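Local coordinates for PUA domain-containing protein (Pyrococcus horikoshii, PDB 3D79) that is of unknown function but carries a pre-PUA-like and a PUA domain, and so probably binds RNA, at residues V104-L108 / P141-G145; D112-I118 / R159-V165; I125-V131 / G145-G151. All blocks are in the same frame, centred on the assembly; numbering follows the deposited sequence.

Contact 1. Residues V104-L108 / P141-G145; sequences VPHIL and PLAIG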
loop_
_atom_site.group_PDB
_atom_site.type_symbol
_atom_site.label_atom_id
_atom_site.label_comp_id
_atom_site.label_asym_id
_atom_site.label_seq_id
_atom_site.Cartn_x
_atom_site.Cartn_y
_atom_site.Cartn_z
ATOM N N VAL A 104 -1.261 7.491 14.905
ATOM C CA VAL A 104 -1.702 6.102 14.713
ATOM C C VAL A 104 -3.197 5.846 14.981
ATOM O O VAL A 104 -3.902 5.338 14.095
ATOM C CB VAL A 104 -0.806 5.106 15.517
ATOM C CG1 VAL A 104 -1.330 3.672 15.418
ATOM C CG2 VAL A 104 0.626 5.181 15.022
ATOM N N PRO A 105 -3.689 6.197 16.186
ATOM C CA PRO A 105 -5.086 5.857 16.475
ATOM C C PRO A 105 -6.084 6.538 15.531
ATOM O O PRO A 105 -7.108 5.945 15.194
ATOM C CB PRO A 105 -5.275 6.317 17.926
ATOM C CG PRO A 105 -4.186 7.274 18.189
ATOM C CD PRO A 105 -3.041 6.888 17.317
ATOM N N HIS A 106 -5.770 7.752 15.087
ATOM C CA HIS A 106 -6.626 8.466 14.143
ATOM C C HIS A 106 -6.724 7.722 12.811
ATOM O O HIS A 106 -7.821 7.504 12.295
ATOM C CB HIS A 106 -6.108 9.884 13.925
ATOM C CG HIS A 106 -6.155 10.734 15.154
ATOM N ND1 HIS A 106 -7.302 11.372 15.570
ATOM C CD2 HIS A 106 -5.202 11.037 16.068
ATOM C CE1 HIS A 106 -7.053 12.041 16.682
ATOM N NE2 HIS A 106 -5.787 11.852 17.006
ATOM N N ILE A 107 -5.571 7.321 12.275
ATOM C CA ILE A 107 -5.505 6.597 10.999
ATOM C C ILE A 107 -6.217 5.237 11.061
ATOM O O ILE A 107 -6.918 4.846 10.124
ATOM C CB ILE A 107 -4.036 6.445 10.522
ATOM C CG1 ILE A 107 -3.451 7.831 10.219
ATOM C CG2 ILE A 107 -3.930 5.522 9.291
ATOM C CD1 ILE A 107 -1.926 7.888 10.244
ATOM N N LEU A 108 -6.045 4.520 12.170
ATOM C CA LEU A 108 -6.719 3.235 12.340
ATOM C C LEU A 108 -8.241 3.375 12.507
ATOM O O LEU A 108 -8.980 2.390 12.372
ATOM C CB LEU A 108 -6.098 2.449 13.502
ATOM C CG LEU A 108 -4.643 1.995 13.322
ATOM C CD1 LEU A 108 -4.171 1.271 14.573
ATOM C CD2 LEU A 108 -4.476 1.097 12.084
ATOM N N PRO A 141 2.643 -1.391 9.003
ATOM C CA PRO A 141 1.821 -0.580 8.106
ATOM C C PRO A 141 0.422 -0.377 8.669
ATOM O O PRO A 141 -0.150 -1.292 9.275
ATOM C CB PRO A 141 1.780 -1.417 6.832
ATOM C CG PRO A 141 1.849 -2.828 7.333
ATOM C CD PRO A 141 2.797 -2.773 8.507
ATOM N N LEU A 142 -0.111 0.826 8.476
ATOM C CA LEU A 142 -1.415 1.192 9.006
ATOM C C LEU A 142 -2.437 1.313 7.886
ATOM O O LEU A 142 -3.630 1.084 8.093
ATOM C CB LEU A 142 -1.340 2.548 9.716
ATOM C CG LEU A 142 -0.231 2.793 10.736
ATOM C CD1 LEU A 142 -0.294 4.229 11.212
ATOM C CD2 LEU A 142 -0.358 1.823 11.906
ATOM N N ALA A 143 -1.963 1.688 6.705
ATOM C CA ALA A 143 -2.869 2.109 5.635
ATOM C C ALA A 143 -2.170 2.219 4.295
ATOM O O ALA A 143 -0.943 2.266 4.219
ATOM C CB ALA A 143 -3.498 3.462 5.989
ATOM N N ILE A 144 -2.980 2.276 3.239
ATOM C CA ILE A 144 -2.500 2.620 1.915
ATOM C C ILE A 144 -3.383 3.738 1.377
ATOM O O ILE A 144 -4.525 3.911 1.836
ATOM C CB ILE A 144 -2.475 1.404 0.943
ATOM C CG1 ILE A 144 -3.867 0.787 0.778
ATOM C CG2 ILE A 144 -1.475 0.336 1.439
ATOM C CD1 ILE A 144 -3.983 -0.162 -0.416
ATOM N N GLY A 145 -2.856 4.499 0.429
ATOM C CA GLY A 145 -3.607 5.629 -0.109
ATOM C C GLY A 145 -2.931 6.366 -1.238
ATOM O O GLY A 145 -1.975 5.878 -1.845
#
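L142 meets V104, I107 and L108 of helix 104-108 without any aromatic ring, carboxylate or side-chain amide between them. The flat group that is touched is the backbone carbonyl of L142. Its O has a methyl, L108 CD2, at 4.1 Å, a van der Waals contact and not a hydrogen bond. Everything else is aliphatic.

L142 is the centre of the contact. Its CB points at the helix, and CG stands anti to the carbonyl carbon (chi1 -49°). This turn puts CD1 and CD2 against V104, I107 and L108. The two methyls divide the work. L142 CD1 lies 4.0 Å from V104 CG2 and also meets I107 CD1. L142 CD2 lies 4.1 Å from V104 CG1 and 4.2 Å from L108 CD2. Each V104 methyl thus meets one methyl of the L142 fork. Each of the three helix side chains crosses L142 at about a right angle.

I107 works with its short branch. CG1 lies beside the backbone N (chi1 -65°), which leaves CG2 anti to that N. I107 CG2 sits 4.0 Å from L142 CB and 3.9 Å from A143 CB, touching two consecutive strand residues. This fits the classic beta bulge at L142 and A143, which both face V133 and both point their CB atoms toward the helix.

The helix and strand segments cross at 53°, with axes 8.5 Å apart at the closest. V99 of strand 96-99 packs on both I107 and L142, and L108 also touches A169. The helix thus covers one part of the PUA-domain sheet.

No hydrogen bond or ion pair spans the two segments. The helix is probably seated here by shape fit and by the exclusion of water from leucine, isoleucine, valine and alanine carbons.

Contact 2. Residues D112-I118 / R159-V165; sequences DVMAPGI and RGKAVKV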
loop_
_atom_site.group_PDB
_atom_site.type_symbol
_atom_site.label_atom_id
_atom_site.label_comp_id
_atom_site.label_asym_id
_atom_site.label_seq_id
_atom_site.Cartn_x
_atom_site.Cartn_y
_atom_site.Cartn_z
ATOM N N ASP A 112 -7.579 10.480 7.404
ATOM C CA ASP A 112 -6.525 10.634 6.413
ATOM C C ASP A 112 -5.231 11.045 7.111
ATOM O O ASP A 112 -5.249 11.405 8.287
ATOM C CB ASP A 112 -6.936 11.645 5.344
ATOM C CG ASP A 112 -8.050 11.114 4.452
ATOM O OD1 ASP A 112 -8.032 9.904 4.136
ATOM O OD2 ASP A 112 -8.948 11.896 4.073
ATOM N N VAL A 113 -4.114 10.965 6.401
ATOM C CA VAL A 113 -2.828 11.333 7.010
ATOM C C VAL A 113 -2.583 12.827 6.879
ATOM O O VAL A 113 -2.586 13.372 5.774
ATOM C CB VAL A 113 -1.642 10.548 6.417
ATOM C CG1 VAL A 113 -0.354 10.881 7.187
ATOM C CG2 VAL A 113 -1.917 9.058 6.471
ATOM N N MET A 114 -2.365 13.479 8.019
ATOM C CA MET A 114 -2.110 14.916 8.055
ATOM C C MET A 114 -0.611 15.188 8.156
ATOM O O MET A 114 0.099 14.476 8.865
ATOM C CB MET A 114 -2.846 15.554 9.235
ATOM C CG MET A 114 -4.352 15.238 9.277
ATOM S SD MET A 114 -5.224 15.784 7.797
ATOM C CE MET A 114 -5.019 17.558 7.906
ATOM N N ALA A 115 -0.146 16.223 7.459
ATOM C CA ALA A 115 1.282 16.564 7.419
ATOM C C ALA A 115 1.990 16.699 8.781
ATOM O O ALA A 115 3.144 16.279 8.899
ATOM C CB ALA A 115 1.524 17.804 6.559
ATOM N N PRO A 116 1.331 17.296 9.805
ATOM C CA PRO A 116 2.043 17.406 11.095
ATOM C C PRO A 116 2.503 16.084 11.725
ATOM O O PRO A 116 3.435 16.094 12.535
ATOM C CB PRO A 116 1.038 18.120 12.011
ATOM C CG PRO A 116 -0.290 18.011 11.330
ATOM C CD PRO A 116 0.005 17.946 9.856
ATOM N N GLY A 117 1.874 14.973 11.349
ATOM C CA GLY A 117 2.177 13.656 11.922
ATOM C C GLY A 117 3.203 12.843 11.151
ATOM O O GLY A 117 3.536 11.727 11.551
ATOM N N ILE A 118 3.684 13.394 10.044
ATOM C CA ILE A 118 4.642 12.698 9.180
ATOM C C ILE A 118 6.073 12.986 9.621
ATOM O O ILE A 118 6.493 14.145 9.665
ATOM C CB ILE A 118 4.427 13.063 7.687
ATOM C CG1 ILE A 118 3.058 12.551 7.221
ATOM C CG2 ILE A 118 5.558 12.487 6.803
ATOM C CD1 ILE A 118 2.653 13.002 5.837
ATOM N N ARG A 159 1.579 21.315 8.060
ATOM C CA ARG A 159 0.150 21.588 7.873
ATOM C C ARG A 159 -0.335 21.074 6.527
ATOM O O ARG A 159 0.429 21.034 5.562
ATOM C CB ARG A 159 -0.127 23.091 7.968
ATOM C CG ARG A 159 0.099 23.668 9.354
ATOM C CD ARG A 159 -0.090 25.170 9.364
ATOM N NE ARG A 159 -1.491 25.556 9.175
ATOM C CZ ARG A 159 -2.415 25.524 10.128
ATOM N NH1 ARG A 159 -2.113 25.119 11.356
ATOM N NH2 ARG A 159 -3.661 25.902 9.843
ATOM N N GLY A 160 -1.607 20.683 6.468
ATOM C CA GLY A 160 -2.217 20.204 5.227
ATOM C C GLY A 160 -2.452 18.705 5.234
ATOM O O GLY A 160 -1.789 17.972 5.965
ATOM N N LYS A 161 -3.417 18.249 4.436
ATOM C CA LYS A 161 -3.629 16.806 4.251
ATOM C C LYS A 161 -2.598 16.222 3.293
ATOM O O LYS A 161 -2.396 16.737 2.180
ATOM C CB LYS A 161 -5.037 16.486 3.739
ATOM C CG LYS A 161 -5.411 15.004 3.957
ATOM C CD LYS A 161 -6.823 14.642 3.473
ATOM C CE LYS A 161 -7.911 15.212 4.389
ATOM N NZ LYS A 161 -7.685 14.962 5.839
ATOM N N ALA A 162 -1.979 15.124 3.722
ATOM C CA ALA A 162 -0.876 14.522 2.985
ATOM C C ALA A 162 -1.258 13.279 2.192
ATOM O O ALA A 162 -0.744 13.065 1.091
ATOM C CB ALA A 162 0.257 14.206 3.932
ATOM N N VAL A 163 -2.132 12.451 2.756
ATOM C CA VAL A 163 -2.518 11.193 2.105
ATOM C C VAL A 163 -4.012 10.943 2.224
ATOM O O VAL A 163 -4.556 10.964 3.325
ATOM C CB VAL A 163 -1.774 9.972 2.715
ATOM C CG1 VAL A 163 -2.182 8.669 2.018
ATOM C CG2 VAL A 163 -0.256 10.158 2.647
ATOM N N LYS A 164 -4.661 10.707 1.083
ATOM C CA LYS A 164 -6.036 10.220 1.066
ATOM C C LYS A 164 -6.015 8.706 1.238
ATOM O O LYS A 164 -5.616 7.985 0.318
ATOM C CB LYS A 164 -6.737 10.600 -0.253
ATOM C CG LYS A 164 -8.224 10.249 -0.294
ATOM C CD LYS A 164 -9.012 11.213 0.599
ATOM C CE LYS A 164 -10.366 10.658 0.944
ATOM N NZ LYS A 164 -10.943 11.352 2.121
ATOM N N VAL A 165 -6.431 8.234 2.411
ATOM C CA VAL A 165 -6.427 6.800 2.717
ATOM C C VAL A 165 -7.559 6.087 1.970
ATOM O O VAL A 165 -8.691 6.580 1.923
ATOM C CB VAL A 165 -6.504 6.533 4.236
ATOM C CG1 VAL A 165 -6.639 5.035 4.523
ATOM C CG2 VAL A 165 -5.262 7.102 4.925
HETATM O O HOH W 1 -10.041 8.046 4.030
#
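D112 and K164 make the main charge contact. K164 NZ gives a hydrogen bond of 2.8 Å to D112 OD2, on the syn lone pair. K161 NZ makes a second, long salt bridge to D112 OD2, at 3.8 Å. K161 reaches there through bends at chi3 and chi4, and its NZ also stands by M114 SD.

Hydrogen bonds continue from the same carboxylate. V165 N donates to D112 OD1 at 2.9 Å, from above the carboxylate plane. Water 1 links OD1 to V165 O. Replacing D112 by an alanine removes this carboxylate and would probably leave K164 without its close ion-pair mate and V165 N without its acceptor.

In the backbone ladder, V113 N donates to V163 O, while V113 O takes two bonds, from A162 N (2.8 Å) and V163 N (3.2 Å). Further along, A115 N points nearly straight at G160 O, at an N-H...O angle of 172°.

Apolar contacts join V113 to V163, on the same face of the sheet, and I118 to A162. V113 and V163 lie side by side, with their CB atoms 3.7 Å apart. I118 CD1 presses tightly on A162 CB, at 3.3 Å. M154 of helix 151-156 covers I118 and V163.

The two hydrogen bonds that V113 O accepts, with A162 and V163 both facing V113, mark a classic beta bulge in an antiparallel strand pair, part of the curled sheet of the PUA fold.

Contact 3. Residues I125-V131 / G145-G151; sequences IKEGDFV and GIALMSG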
loop_
_atom_site.group_PDB
_atom_site.type_symbol
_atom_site.label_atom_id
_atom_site.label_comp_id
_atom_site.label_asym_id
_atom_site.label_seq_id
_atom_site.Cartn_x
_atom_site.Cartn_y
_atom_site.Cartn_z
ATOM N N ILE A 125 8.185 10.074 -4.019
ATOM C CA ILE A 125 6.728 10.209 -4.097
ATOM C C ILE A 125 6.312 11.510 -4.793
ATOM O O ILE A 125 6.807 12.590 -4.458
ATOM C CB ILE A 125 6.069 10.162 -2.676
ATOM C CG1 ILE A 125 6.178 8.767 -2.058
ATOM C CG2 ILE A 125 4.600 10.580 -2.732
ATOM C CD1 ILE A 125 5.981 8.751 -0.544
ATOM N N LYS A 126 5.409 11.389 -5.763
ATOM C CA LYS A 126 4.771 12.545 -6.398
ATOM C C LYS A 126 3.290 12.561 -6.062
ATOM O O LYS A 126 2.707 11.514 -5.780
ATOM C CB LYS A 126 4.923 12.480 -7.917
ATOM C CG LYS A 126 6.346 12.676 -8.419
ATOM C CD LYS A 126 6.363 12.969 -9.920
ATOM C CE LYS A 126 6.077 11.733 -10.759
ATOM N NZ LYS A 126 7.226 10.783 -10.774
ATOM N N GLU A 127 2.677 13.746 -6.101
ATOM C CA GLU A 127 1.225 13.859 -5.944
ATOM C C GLU A 127 0.546 12.871 -6.879
ATOM O O GLU A 127 0.922 12.767 -8.048
ATOM C CB GLU A 127 0.740 15.275 -6.271
ATOM C CG GLU A 127 1.181 16.341 -5.289
ATOM C CD GLU A 127 0.507 17.687 -5.530
ATOM O OE1 GLU A 127 -0.519 17.733 -6.245
ATOM O OE2 GLU A 127 0.997 18.701 -4.985
ATOM N N GLY A 128 -0.431 12.136 -6.356
ATOM C CA GLY A 128 -1.181 11.165 -7.149
ATOM C C GLY A 128 -0.690 9.737 -7.017
ATOM O O GLY A 128 -1.417 8.801 -7.356
ATOM N N ASP A 129 0.544 9.578 -6.531
ATOM C CA ASP A 129 1.156 8.253 -6.337
ATOM C C ASP A 129 0.448 7.469 -5.247
ATOM O O ASP A 129 0.042 8.041 -4.228
ATOM C CB ASP A 129 2.636 8.386 -5.943
ATOM C CG ASP A 129 3.558 8.694 -7.121
ATOM O OD1 ASP A 129 3.096 8.752 -8.284
ATOM O OD2 ASP A 129 4.771 8.866 -6.874
ATOM N N PHE A 130 0.316 6.157 -5.452
ATOM C CA PHE A 130 -0.070 5.240 -4.387
ATOM C C PHE A 130 1.056 5.212 -3.364
ATOM O O PHE A 130 2.232 5.147 -3.730
ATOM C CB PHE A 130 -0.222 3.817 -4.921
ATOM C CG PHE A 130 -1.568 3.502 -5.494
ATOM C CD1 PHE A 130 -2.739 3.866 -4.833
ATOM C CD2 PHE A 130 -1.662 2.795 -6.686
ATOM C CE1 PHE A 130 -3.988 3.550 -5.368
ATOM C CE2 PHE A 130 -2.899 2.474 -7.229
ATOM C CZ PHE A 130 -4.067 2.850 -6.565
ATOM N N VAL A 131 0.696 5.252 -2.086
ATOM C CA VAL A 131 1.684 5.200 -1.006
ATOM C C VAL A 131 1.195 4.260 0.092
ATOM O O VAL A 131 0.009 3.943 0.158
ATOM C CB VAL A 131 1.964 6.606 -0.396
ATOM C CG1 VAL A 131 2.637 7.532 -1.428
ATOM C CG2 VAL A 131 0.690 7.234 0.182
ATOM N N GLY A 145 -2.856 4.499 0.429
ATOM C CA GLY A 145 -3.607 5.629 -0.109
ATOM C C GLY A 145 -2.931 6.366 -1.238
ATOM O O GLY A 145 -1.975 5.878 -1.845
ATOM N N ILE A 146 -3.452 7.556 -1.515
ATOM C CA ILE A 146 -2.976 8.391 -2.600
ATOM C C ILE A 146 -2.333 9.641 -2.023
ATOM O O ILE A 146 -2.937 10.336 -1.193
ATOM C CB ILE A 146 -4.140 8.806 -3.538
ATOM C CG1 ILE A 146 -4.870 7.561 -4.056
ATOM C CG2 ILE A 146 -3.619 9.682 -4.686
ATOM C CD1 ILE A 146 -6.123 7.854 -4.869
ATOM N N ALA A 147 -1.108 9.918 -2.464
ATOM C CA ALA A 147 -0.380 11.108 -2.042
ATOM C C ALA A 147 -1.061 12.375 -2.542
ATOM O O ALA A 147 -1.402 12.483 -3.722
ATOM C CB ALA A 147 1.040 11.060 -2.544
ATOM N N LEU A 148 -1.269 13.318 -1.625
ATOM C CA LEU A 148 -1.821 14.641 -1.964
ATOM C C LEU A 148 -0.721 15.698 -1.965
ATOM O O LEU A 148 -0.958 16.876 -2.285
ATOM C CB LEU A 148 -2.940 15.027 -0.989
ATOM C CG LEU A 148 -4.086 14.031 -0.779
ATOM C CD1 LEU A 148 -5.007 14.515 0.319
ATOM C CD2 LEU A 148 -4.857 13.761 -2.061
ATOM N N MET A 149 0.484 15.268 -1.597
ATOM C CA MET A 149 1.689 16.087 -1.620
ATOM C C MET A 149 2.828 15.229 -2.166
ATOM O O MET A 149 2.769 14.001 -2.094
ATOM C CB MET A 149 2.068 16.529 -0.203
ATOM C CG MET A 149 1.045 17.386 0.527
ATOM S SD MET A 149 1.516 17.560 2.259
ATOM C CE MET A 149 0.393 18.858 2.791
ATOM N N SER A 150 3.874 15.862 -2.687
ATOM C CA SER A 150 5.098 15.132 -3.002
ATOM C C SER A 150 5.748 14.662 -1.696
ATOM O O SER A 150 5.453 15.198 -0.623
ATOM C CB SER A 150 6.069 16.017 -3.778
ATOM O OG SER A 150 6.618 17.012 -2.928
ATOM N N GLY A 151 6.631 13.669 -1.788
ATOM C CA GLY A 151 7.387 13.199 -0.626
ATOM C C GLY A 151 8.192 14.305 0.037
ATOM O O GLY A 151 8.229 14.405 1.266
HETATM O O HOH W 2 3.268 18.641 -3.375
#
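I125 and V131 both turn a methyl onto A147. I125 has CG1 beside its backbone N (chi1 -69°), which sends CG2 to A147 CB at 3.6 Å. V131, at chi1 -66°, holds CG1 4.0 Å from A147 CB, while its CG2 lies against G145 O.

The motif is the beta hairpin of strands 130-135 and 141-147, at its open end. F130 and I146 are a non-hydrogen-bonded pair. V131 and G145 are a hydrogen-bonded pair, linked by V131 N to G145 O (2.8 Å) and G145 N to V131 O. The F130 ring has G145 O at its edge.

Before the strand, K126 to D129 form a type II turn. G128 sits at its third position, with a positive phi of 97°. K126 N donates a hydrogen bond to D129 OD2. A147 grips the second half of this turn: its N donates to D129 O, and its O accepts from G128 N (2.8 Å).

G151 N reaches I125 O at 2.9 Å. S150 is the N-cap of helix 151-156, and its OG is hydrogen-bonded to V153 N. Beside it, water 2 donates to E127 OE2 at 2.8 Å and accepts from S150 N at 2.9 Å.

How the contacts relate
Going from the N terminus, helix 104-108 comes first and opens contact 1, which closes when strand 141-147 arrives. Residues 112-118 open contact 2 within that span, and it closes late, at strand 161-165, so contacts 1 and 2 cross. Contact 3 opens at 125-131 and closes at 145-151, wholly within the span of contact 2. It crosses contact 1 and shares G145 with it. Strand 141-147 is the common element: it carries one side of contacts 1 and 3 and pairs with strand 161-165 of contact 2. Together they join strands 113-114, 130-135, 141-147 and 161-165 in one sheet of the PUA domain and set helix 104-108 against it.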